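Local coordinates for glucanase (Clostridium thermocellum, PDB 5GXX), which probably hydrolyses internal beta-1,4-glucosidic bonds of cellulose, as a family 9 endoglucanase of the cellulosome that carries a cellulose-binding module, at residues T212-R215 with N216-D219; N469-S472 with W473-L477. The protein carries 1 engineered substitution. One frame throughout, in Å; residues are numbered along the deposited sequence.

Interaction 1: T212-R215 with N216-D219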
ATOM      1  N   THR A 212     -21.071  57.793  18.618  1.00 23.25           N
ATOM      2  CA  THR A 212     -20.877  59.162  18.129  1.00 23.16           C
ATOM      3  C   THR A 212     -21.938  60.168  18.578  1.00 24.03           C
ATOM      4  O   THR A 212     -21.672  61.375  18.596  1.00 23.48           O
ATOM      5  CB  THR A 212     -20.898  59.220  16.585  1.00 22.67           C
ATOM      6  OG1 THR A 212     -22.206  58.851  16.118  1.00 21.42           O
ATOM      7  CG2 THR A 212     -19.839  58.321  15.963  1.00 22.90           C
ATOM      8  N   GLY A 213     -23.139  59.698  18.904  1.00 23.77           N
ATOM      9  CA  GLY A 213     -24.253  60.598  19.191  1.00 26.18           C
ATOM     10  C   GLY A 213     -24.778  61.319  17.961  1.00 27.07           C
ATOM     11  O   GLY A 213     -25.629  62.202  18.067  1.00 29.30           O
ATOM     12  N   ASP A 214     -24.275  60.915  16.800  1.00 27.74           N
ATOM     13  CA  ASP A 214     -24.599  61.508  15.512  1.00 29.55           C
ATOM     14  C   ASP A 214     -25.950  60.954  15.095  1.00 29.89           C
ATOM     15  O   ASP A 214     -26.127  59.741  14.939  1.00 28.67           O
ATOM     16  CB  ASP A 214     -23.509  61.141  14.496  1.00 29.64           C
ATOM     17  CG  ASP A 214     -23.704  61.777  13.130  1.00 32.95           C
ATOM     18  OD1 ASP A 214     -24.835  62.177  12.769  1.00 32.89           O
ATOM     19  OD2 ASP A 214     -22.684  61.864  12.404  1.00 35.15           O
ATOM     20  N   ARG A 215     -26.897  61.867  14.930  1.00 30.35           N
ATOM     21  CA  ARG A 215     -28.273  61.473  14.660  1.00 31.26           C
ATOM     22  C   ARG A 215     -28.495  60.867  13.278  1.00 30.95           C
ATOM     23  O   ARG A 215     -29.500  60.186  13.069  1.00 31.11           O
ATOM     24  CB  ARG A 215     -29.225  62.625  14.949  1.00 31.82           C
ATOM     25  CG  ARG A 215     -29.913  62.480  16.300  1.00 32.31           C
ATOM     26  CD  ARG A 215     -31.331  62.973  16.172  1.00 34.44           C
ATOM     27  NE  ARG A 215     -32.099  62.175  15.217  1.00 38.39           N
ATOM     28  CZ  ARG A 215     -32.836  61.122  15.565  1.00 39.83           C
ATOM     29  NH1 ARG A 215     -32.896  60.762  16.839  1.00 40.85           N
ATOM     30  NH2 ARG A 215     -33.524  60.428  14.668  1.00 40.60           N
ATOM     31  N   ASN A 216     -27.561  61.073  12.352  1.00 29.84           N
ATOM     32  CA  ASN A 216     -27.633  60.392  11.063  1.00 29.69           C
ATOM     33  C   ASN A 216     -27.687  58.882  11.247  1.00 28.01           C
ATOM     34  O   ASN A 216     -28.448  58.207  10.555  1.00 28.21           O
ATOM     35  CB  ASN A 216     -26.468  60.766  10.150  1.00 30.06           C
ATOM     36  CG  ASN A 216     -26.458  62.239   9.811  1.00 34.57           C
ATOM     37  OD1 ASN A 216     -27.467  62.929   9.977  1.00 37.53           O
ATOM     38  ND2 ASN A 216     -25.315  62.733   9.341  1.00 38.13           N
ATOM     39  N   TYR A 217     -26.890  58.389  12.193  1.00 25.68           N
ATOM     40  CA  TYR A 217     -26.867  56.966  12.524  1.00 23.92           C
ATOM     41  C   TYR A 217     -28.167  56.537  13.185  1.00 22.12           C
ATOM     42  O   TYR A 217     -28.648  55.466  12.854  1.00 22.03           O
ATOM     43  CB  TYR A 217     -25.668  56.566  13.389  1.00 23.40           C
ATOM     44  CG  TYR A 217     -24.315  56.749  12.735  1.00 24.83           C
ATOM     45  CD1 TYR A 217     -23.938  56.008  11.618  1.00 24.08           C
ATOM     46  CD2 TYR A 217     -23.396  57.639  13.276  1.00 26.18           C
ATOM     47  CE1 TYR A 217     -22.685  56.172  11.026  1.00 28.56           C
ATOM     48  CE2 TYR A 217     -22.143  57.809  12.702  1.00 26.54           C
ATOM     49  CZ  TYR A 217     -21.793  57.081  11.581  1.00 26.83           C
ATOM     50  OH  TYR A 217     -20.545  57.276  11.043  1.00 28.70           O
ATOM     51  N   LEU A 218     -28.761  57.333  14.076  1.00 23.59           N
ATOM     52  CA  LEU A 218     -30.086  56.973  14.609  1.00 22.95           C
ATOM     53  C   LEU A 218     -31.154  56.949  13.515  1.00 23.65           C
ATOM     54  O   LEU A 218     -31.999  56.049  13.469  1.00 23.56           O
ATOM     55  CB  LEU A 218     -30.537  57.883  15.760  1.00 23.62           C
ATOM     56  CG  LEU A 218     -31.853  57.536  16.478  1.00 22.26           C
ATOM     57  CD1 LEU A 218     -32.017  56.063  16.812  1.00 23.58           C
ATOM     58  CD2 LEU A 218     -32.023  58.366  17.734  1.00 27.42           C
ATOM     59  N   ASP A 219     -31.112  57.925  12.612  1.00 25.07           N
ATOM     60  CA  ASP A 219     -32.067  57.951  11.510  1.00 25.80           C
ATOM     61  C   ASP A 219     -31.942  56.759  10.579  1.00 24.63           C
ATOM     62  O   ASP A 219     -32.955  56.186  10.173  1.00 25.60           O
ATOM     63  CB  ASP A 219     -31.924  59.245  10.717  1.00 26.52           C
ATOM     64  CG  ASP A 219     -32.590  60.403  11.415  1.00 31.87           C
ATOM     65  OD1 ASP A 219     -33.448  60.144  12.285  1.00 32.34           O
ATOM     66  OD2 ASP A 219     -32.266  61.562  11.093  1.00 34.17           O
TER
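The ring of Tyr-217 takes the hydroxyl of Thr-212 at its edge, near the ring plane, with OG1 of Thr-212 3.3 Å from CD2 of Tyr-217, while CB of Asp-214 approaches the same CD2-CE2 side obliquely. The guanidinium of Arg-215 has CB of Leu-218 over one face, offset toward the rim, and OD1 of Asp-219 at its edge. This last pair is modelled as a salt bridge, but NH2 of Arg-215 lies only 2.4 Å from OD1 of Asp-219, so the exact placing of the guanidinium is doubtful. The same residues start helix 215-224. Asp-214 is the N-cap: with CG anti to its own N (chi1 -177°), OD1 of Asp-214 accepts from N of Asn-216 at 3.0 Å, met on the anti side and 35° out of the carboxylate plane. N of Asp-219 then bonds to O of Arg-215 at 2.8 Å, an early turn of the helix. Thr-212 OG1, which also bonds to Leu-208 O, accepts from N of Asp-214 in an ST turn that links the end of helix 198-212 to the cap. The capping carboxylate satisfies a first-turn N-H, and its negative charge would probably interact favourably with the helix dipole.

Interaction 2: N469-S472 with W473-L477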
ATOM      1  N   ASN A 469       7.170  12.315  16.896  1.00 14.24           N
ATOM      2  CA  ASN A 469       6.737  13.649  17.327  1.00 14.29           C
ATOM      3  C   ASN A 469       5.256  13.628  17.677  1.00 13.47           C
ATOM      4  O   ASN A 469       4.393  13.753  16.799  1.00 13.76           O
ATOM      5  CB  ASN A 469       6.993  14.692  16.233  1.00 14.30           C
ATOM      6  CG  ASN A 469       6.560  16.103  16.636  1.00 14.52           C
ATOM      7  OD1 ASN A 469       5.958  16.303  17.692  1.00 14.63           O
ATOM      8  ND2 ASN A 469       6.828  17.078  15.774  1.00 13.71           N
ATOM      9  N   ARG A 470       4.993  13.478  18.972  1.00 13.80           N
ATOM     10  CA  ARG A 470       3.641  13.568  19.524  1.00 13.60           C
ATOM     11  C   ARG A 470       3.559  14.796  20.424  1.00 14.49           C
ATOM     12  O   ARG A 470       2.914  14.789  21.483  1.00 15.05           O
ATOM     13  CB  ARG A 470       3.243  12.295  20.262  1.00 13.89           C
ATOM     14  CG  ARG A 470       3.499  11.004  19.481  1.00 14.17           C
ATOM     15  CD  ARG A 470       2.901   9.826  20.223  1.00 15.72           C
ATOM     16  NE  ARG A 470       3.398   8.577  19.649  1.00 16.04           N
ATOM     17  CZ  ARG A 470       3.100   7.355  20.084  1.00 17.79           C
ATOM     18  NH1 ARG A 470       2.244   7.171  21.083  1.00 17.39           N
ATOM     19  NH2 ARG A 470       3.644   6.306  19.476  1.00 18.05           N
ATOM     20  N   SER A 471       4.228  15.861  20.000  1.00 13.95           N
ATOM     21  CA  SER A 471       4.228  17.106  20.787  1.00 13.68           C
ATOM     22  C   SER A 471       2.841  17.703  20.996  1.00 14.39           C
ATOM     23  O   SER A 471       1.947  17.504  20.180  1.00 14.71           O
ATOM     24  CB  SER A 471       5.172  18.146  20.176  1.00 15.00           C
ATOM     25  OG  SER A 471       4.791  18.491  18.850  1.00 14.36           O
ATOM     26  N   SER A 472       2.679  18.430  22.094  1.00 13.60           N
ATOM     27  CA  SER A 472       1.373  18.983  22.463  1.00 14.07           C
ATOM     28  C   SER A 472       1.462  20.173  23.423  1.00 14.70           C
ATOM     29  O   SER A 472       0.442  20.835  23.629  1.00 16.03           O
ATOM     30  CB  SER A 472       0.454  17.896  23.035  1.00 15.35           C
ATOM     31  OG  SER A 472      -0.898  18.141  22.688  1.00 13.97           O
ATOM     32  N   TRP A 473       2.640  20.465  23.990  1.00 15.48           N
ATOM     33  CA  TRP A 473       2.767  21.572  24.954  1.00 15.01           C
ATOM     34  C   TRP A 473       3.786  22.627  24.524  1.00 16.05           C
ATOM     35  O   TRP A 473       4.813  22.799  25.184  1.00 17.42           O
ATOM     36  CB  TRP A 473       3.146  21.047  26.347  1.00 16.52           C
ATOM     37  CG  TRP A 473       2.046  20.332  27.028  1.00 15.91           C
ATOM     38  CD1 TRP A 473       1.121  20.871  27.871  1.00 18.19           C
ATOM     39  CD2 TRP A 473       1.751  18.936  26.940  1.00 16.47           C
ATOM     40  NE1 TRP A 473       0.267  19.893  28.319  1.00 19.23           N
ATOM     41  CE2 TRP A 473       0.628  18.694  27.761  1.00 15.85           C
ATOM     42  CE3 TRP A 473       2.331  17.867  26.243  1.00 16.87           C
ATOM     43  CZ2 TRP A 473       0.065  17.428  27.898  1.00 17.42           C
ATOM     44  CZ3 TRP A 473       1.779  16.603  26.388  1.00 18.35           C
ATOM     45  CH2 TRP A 473       0.653  16.396  27.215  1.00 16.66           C
ATOM     46  N   PRO A 474       3.534  23.333  23.408  1.00 15.19           N
ATOM     47  CA  PRO A 474       2.462  23.144  22.438  1.00 15.22           C
ATOM     48  C   PRO A 474       2.915  22.191  21.336  1.00 15.35           C
ATOM     49  O   PRO A 474       4.119  21.930  21.185  1.00 16.45           O
ATOM     50  CB  PRO A 474       2.303  24.542  21.841  1.00 15.19           C
ATOM     51  CG  PRO A 474       3.722  25.110  21.859  1.00 14.25           C
ATOM     52  CD  PRO A 474       4.392  24.479  23.059  1.00 15.77           C
ATOM     53  N   ALA A 475       1.975  21.706  20.532  1.00 14.16           N
ATOM     54  CA  ALA A 475       2.375  20.989  19.321  1.00 14.26           C
ATOM     55  C   ALA A 475       3.406  21.821  18.562  1.00 13.91           C
ATOM     56  O   ALA A 475       3.279  23.042  18.492  1.00 14.21           O
ATOM     57  CB  ALA A 475       1.150  20.716  18.436  1.00 13.71           C
ATOM     58  N   ARG A 476       4.458  21.195  18.026  1.00 13.25           N
ATOM     59  CA  ARG A 476       5.537  21.976  17.429  1.00 14.08           C
ATOM     60  C   ARG A 476       6.381  21.094  16.533  1.00 14.39           C
ATOM     61  O   ARG A 476       6.228  19.876  16.533  1.00 15.47           O
ATOM     62  CB  ARG A 476       6.412  22.640  18.509  1.00 14.64           C
ATOM     63  CG  ARG A 476       7.112  21.670  19.439  1.00 13.39           C
ATOM     64  CD  ARG A 476       7.734  22.378  20.662  1.00 13.14           C
ATOM     65  NE  ARG A 476       8.414  21.443  21.556  1.00 18.05           N
ATOM     66  CZ  ARG A 476       7.804  20.644  22.427  1.00 16.28           C
ATOM     67  NH1 ARG A 476       6.479  20.654  22.566  1.00 15.84           N
ATOM     68  NH2 ARG A 476       8.527  19.839  23.188  1.00 18.19           N
ATOM     69  N   LEU A 477       7.278  21.754  15.815  1.00 14.34           N
ATOM     70  CA  LEU A 477       8.147  21.145  14.817  1.00 15.75           C
ATOM     71  C   LEU A 477       9.591  21.393  15.229  1.00 15.57           C
ATOM     72  O   LEU A 477       9.969  22.521  15.581  1.00 16.79           O
ATOM     73  CB  LEU A 477       7.880  21.806  13.462  1.00 16.52           C
ATOM     74  CG  LEU A 477       6.414  21.708  13.027  1.00 18.38           C
ATOM     75  CD1 LEU A 477       6.154  22.605  11.832  1.00 23.18           C
ATOM     76  CD2 LEU A 477       5.934  20.281  12.745  1.00 17.60           C
TER
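Two side-chain bonds join Asn-469 and Ser-471 to the backbone of Arg-476. ND2 of Asn-469 donates to O of Arg-476 at 3.0 Å; the N-H...O angle of 171° is nearly straight, and the bond lies in both the amide plane and the carbonyl plane. N of Arg-476 in turn donates to OG of Ser-471 at 2.8 Å, so the N-H and C=O of this one residue are both held by side chains from the preceding segment. The acceptor is placed by chi1 of Ser-471 (60°), which sets OG between its own N and carbonyl carbon. OD1 of Asn-469 accepts from N of Ser-471 at 2.9 Å in an Asx turn, and ND2 also bonds to Ile-540 O; together these bonds would hold the amide's rotation. Further out, NH1 of Arg-476 bonds at 3.0 Å to O of Pro-474, in the guanidinium plane, and forms a salt bridge with Glu-446, whose OE2 also accepts from N of Ser-472 and of Trp-473.

CB of Ser-472 lies over one face of the Trp-473 indole in a CH-pi contact, 4.1 Å from the six-membered ring centroid. The two segments run 142° apart, nearly reversing the chain, and a cis peptide precedes Pro-474 just after this turn.

The loop connects strand 460-469 to strand 481-488, which belong to different sheets. Phe-447 of strand 447-456 packs against Asn-469, Ser-471 and Arg-476, whereas His-382, edge-to-face with Trp-473 and bonded to Ser-472 OG, joins the loop to residues within the family 9 range.

How the interactions relate
Interaction 1 comes first along the chain, within the glycosyl hydrolase family 9 range, at the junction of helix 198-212 and helix 215-224; interaction 2 follows in the cellulose-binding range, in the loop between strand 460-469 and strand 481-488. They belong to different elements and do not touch: their centres are 51 Å apart and their nearest atoms about 41 Å, on opposite sides of the chain's centre. Interaction 1 is a surface cap on the helical part, its centre about 37 Å from the chain's centre. Interaction 2 is buried, its centre only about 16 Å from that point, where the beta-rich part meets residues of the family 9 range, consistent with a part in the interface between the two.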